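Rep (Escherichia coli, PDB 3VW4) binds the replication origin of plasmid ColE2-P9 through the DNA-binding domain present here and unwinds the duplex to initiate replication. Local coordinates at residues 64-67 / 68-72. Numbering follows the deposited sequence.
Sequences KSIA and KYTHR. With nucleotides of chain D.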
loop_
_atom_site.group_PDB
_atom_site.type_symbol
_atom_site.label_atom_id
_atom_site.label_comp_id
_atom_site.label_asym_id
_atom_site.label_seq_id
_atom_site.Cartn_x
_atom_site.Cartn_y
_atom_site.Cartn_z
ATOM N N LYS A 64 -8.385 21.247 -2.711
ATOM C CA LYS A 64 -7.603 21.610 -3.891
ATOM C C LYS A 64 -6.127 21.258 -3.665
ATOM O O LYS A 64 -5.401 20.702 -4.557
ATOM C CB LYS A 64 -7.748 23.113 -4.146
ATOM C CG LYS A 64 -7.125 23.569 -5.448
ATOM C CD LYS A 64 -7.556 24.989 -5.864
ATOM C CE LYS A 64 -9.101 25.211 -6.011
ATOM N NZ LYS A 64 -9.594 26.619 -6.400
ATOM N N SER A 65 -5.683 21.563 -2.451
ATOM C CA SER A 65 -4.341 21.274 -2.034
ATOM C C SER A 65 -3.993 19.792 -2.206
ATOM O O SER A 65 -2.970 19.481 -2.807
ATOM C CB SER A 65 -4.151 21.662 -0.585
ATOM O OG SER A 65 -2.760 21.636 -0.286
ATOM N N ILE A 66 -4.832 18.887 -1.693
ATOM C CA ILE A 66 -4.484 17.479 -1.713
ATOM C C ILE A 66 -4.470 16.973 -3.157
ATOM O O ILE A 66 -3.616 16.142 -3.592
ATOM C CB ILE A 66 -5.439 16.672 -0.823
ATOM C CG1 ILE A 66 -5.293 17.222 0.612
ATOM C CG2 ILE A 66 -5.095 15.203 -0.880
ATOM C CD1 ILE A 66 -6.239 16.633 1.624
ATOM N N ALA A 67 -5.427 17.505 -3.905
ATOM C CA ALA A 67 -5.680 16.957 -5.201
ATOM C C ALA A 67 -4.597 17.475 -6.141
ATOM O O ALA A 67 -4.176 16.754 -7.005
ATOM C CB ALA A 67 -7.036 17.352 -5.662
ATOM N N LYS A 68 -4.102 18.687 -5.954
ATOM C CA LYS A 68 -3.029 19.074 -6.841
ATOM C C LYS A 68 -1.783 18.319 -6.523
ATOM O O LYS A 68 -1.173 17.739 -7.436
ATOM C CB LYS A 68 -2.723 20.522 -6.822
ATOM C CG LYS A 68 -3.803 21.318 -7.473
ATOM C CD LYS A 68 -3.929 22.656 -6.768
ATOM C CE LYS A 68 -2.695 23.506 -7.012
ATOM N NZ LYS A 68 -2.611 23.984 -8.454
ATOM N N TYR A 69 -1.449 18.203 -5.261
ATOM C CA TYR A 69 -0.245 17.488 -4.894
ATOM C C TYR A 69 -0.282 16.060 -5.385
ATOM O O TYR A 69 0.633 15.638 -6.093
ATOM C CB TYR A 69 -0.065 17.571 -3.389
ATOM C CG TYR A 69 1.149 17.016 -2.789
ATOM C CD1 TYR A 69 1.235 15.663 -2.437
ATOM C CD2 TYR A 69 2.251 17.841 -2.515
ATOM C CE1 TYR A 69 2.418 15.156 -1.857
ATOM C CE2 TYR A 69 3.409 17.336 -1.943
ATOM C CZ TYR A 69 3.472 16.004 -1.605
ATOM O OH TYR A 69 4.596 15.520 -0.973
ATOM N N THR A 70 -1.365 15.346 -5.087
ATOM C CA THR A 70 -1.452 13.938 -5.402
ATOM C C THR A 70 -1.600 13.701 -6.909
ATOM O O THR A 70 -1.014 12.766 -7.427
ATOM C CB THR A 70 -2.602 13.252 -4.724
ATOM O OG1 THR A 70 -3.798 13.898 -5.183
ATOM C CG2 THR A 70 -2.484 13.280 -3.252
ATOM N N HIS A 71 -2.303 14.547 -7.631
ATOM C CA HIS A 71 -2.386 14.361 -9.119
ATOM C C HIS A 71 -1.049 14.512 -9.742
ATOM O O HIS A 71 -0.694 13.748 -10.600
ATOM C CB HIS A 71 -3.377 15.277 -9.795
ATOM C CG HIS A 71 -4.003 14.641 -10.974
ATOM N ND1 HIS A 71 -3.688 14.981 -12.273
ATOM C CD2 HIS A 71 -4.941 13.577 -11.072
ATOM C CE1 HIS A 71 -4.387 14.177 -13.122
ATOM N NE2 HIS A 71 -5.156 13.338 -12.391
ATOM N N ARG A 72 -0.263 15.481 -9.242
ATOM C CA ARG A 72 1.028 15.772 -9.795
ATOM C C ARG A 72 2.048 14.713 -9.410
ATOM O O ARG A 72 2.862 14.346 -10.253
ATOM C CB ARG A 72 1.530 17.165 -9.394
ATOM C CG ARG A 72 2.843 17.533 -10.096
ATOM C CD ARG A 72 3.277 18.970 -9.827
ATOM N NE ARG A 72 3.729 19.208 -8.431
ATOM C CZ ARG A 72 2.990 19.703 -7.421
ATOM N NH1 ARG A 72 1.706 20.027 -7.615
ATOM N NH2 ARG A 72 3.541 19.889 -6.199
ATOM P P DA D 2 5.052 18.726 4.866
ATOM O OP1 DA D 2 5.812 18.556 6.093
ATOM O OP2 DA D 2 5.655 19.247 3.587
ATOM O "O5'" DA D 2 4.509 17.229 4.594
ATOM C "C5'" DA D 2 3.538 16.546 5.436
ATOM C "C4'" DA D 2 3.174 15.196 4.835
ATOM O "O4'" DA D 2 2.145 15.295 3.806
ATOM C "C3'" DA D 2 4.293 14.448 4.129
ATOM O "O3'" DA D 2 3.860 13.121 4.044
ATOM C "C2'" DA D 2 4.247 15.075 2.746
ATOM C "C1'" DA D 2 2.754 15.257 2.510
ATOM N N9 DA D 2 2.300 16.443 1.782
ATOM C C8 DA D 2 2.866 17.678 1.623
ATOM N N7 DA D 2 2.131 18.511 0.923
ATOM C C5 DA D 2 0.970 17.796 0.668
ATOM C C6 DA D 2 -0.237 18.141 0.038
ATOM N N6 DA D 2 -0.476 19.333 -0.524
ATOM N N1 DA D 2 -1.192 17.191 -0.047
ATOM C C2 DA D 2 -0.940 15.982 0.460
ATOM N N3 DA D 2 0.136 15.548 1.103
ATOM C C4 DA D 2 1.059 16.521 1.188
ATOM P P DG D 1 2.230 22.700 0.949
ATOM O OP1 DG D 1 2.087 24.200 0.912
ATOM O OP2 DG D 1 1.947 21.869 -0.298
ATOM O "O5'" DG D 1 3.484 22.154 1.799
ATOM C "C5'" DG D 1 3.879 22.678 3.086
ATOM C "C4'" DG D 1 3.237 21.898 4.211
ATOM O "O4'" DG D 1 1.860 22.299 4.366
ATOM C "C3'" DG D 1 3.237 20.372 4.092
ATOM O "O3'" DG D 1 3.994 19.840 5.182
ATOM C "C2'" DG D 1 1.783 19.955 4.302
ATOM C "C1'" DG D 1 1.052 21.200 4.752
ATOM N N9 DG D 1 -0.249 21.410 4.135
ATOM C C8 DG D 1 -0.505 21.554 2.793
ATOM N N7 DG D 1 -1.756 21.824 2.534
ATOM C C5 DG D 1 -2.353 21.909 3.787
ATOM C C6 DG D 1 -3.713 22.123 4.148
ATOM O O6 DG D 1 -4.679 22.346 3.416
ATOM N N1 DG D 1 -3.886 22.108 5.520
ATOM C C2 DG D 1 -2.890 21.883 6.437
ATOM N N2 DG D 1 -3.271 21.897 7.726
ATOM N N3 DG D 1 -1.629 21.634 6.117
ATOM C C4 DG D 1 -1.428 21.690 4.786
ATOM P P DT D 3 4.868 12.031 3.446
ATOM O OP1 DT D 3 4.665 10.824 4.246
ATOM O OP2 DT D 3 6.269 12.485 3.239
ATOM O "O5'" DT D 3 4.518 11.749 1.911
ATOM C "C5'" DT D 3 3.138 11.636 1.493
ATOM C "C4'" DT D 3 3.011 10.513 0.495
ATOM O "O4'" DT D 3 3.450 11.021 -0.775
ATOM C "C3'" DT D 3 3.916 9.322 0.792
ATOM O "O3'" DT D 3 3.253 8.121 0.454
ATOM C "C2'" DT D 3 5.125 9.538 -0.099
ATOM C "C1'" DT D 3 4.573 10.323 -1.248
ATOM N N1 DT D 3 5.479 11.303 -1.845
ATOM C C2 DT D 3 5.664 11.206 -3.208
ATOM O O2 DT D 3 5.139 10.349 -3.893
ATOM N N3 DT D 3 6.545 12.113 -3.732
ATOM C C4 DT D 3 7.187 13.130 -3.057
ATOM O O4 DT D 3 7.913 13.904 -3.673
ATOM C C5 DT D 3 6.969 13.163 -1.631
ATOM C C7 DT D 3 7.700 14.181 -0.815
ATOM C C6 DT D 3 6.116 12.272 -1.103
#
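Ser65 and Tyr69 are tied by the backbone bond from Tyr69 N to Ser65 O (3.2 Å), and their i, i+4 spacing, about one helical turn, puts both on the side of the helix that faces chain D. Ser65 OG donates to N7 of DG1 of chain D at 3.0 Å, while N6 of DA2 of chain D makes weak bonds to Ser65 OG and Ser65 O. Tyr69 CG stands anti to the backbone N (chi1 -175°), carrying the ring under that adenine with the two planes nearly parallel: C5 of DA2 sits 3.4 Å above the ring plane, over its centre. Farther out, Tyr69 OH approaches C7 of DT3 of chain D at 3.4 Å. With a leucine in place of Tyr69, the flat aromatic face beneath DA2 would be lost and the base would probably be freer to tilt. On the protein-facing side, Ile66 O takes two donors from opposite faces of its carbonyl plane, Thr70 N and Thr70 OG1, each at 2.8 Å; chi1 of 61° folds the hydroxyl back to it. Trp35 NE1 also bonds Thr70 OG1. Lys64 and Lys68 run side by side, CG of Lys64 3.6 Å from CD of Lys68. Helix 56-73 of this DNA-binding domain thus meets bases along one side and protein along another, where Ile66 packs on Phe14, Val17 and Ala21 of helix 7-24, and Ala67 on Trp35 and Leu36 of helix 32-49.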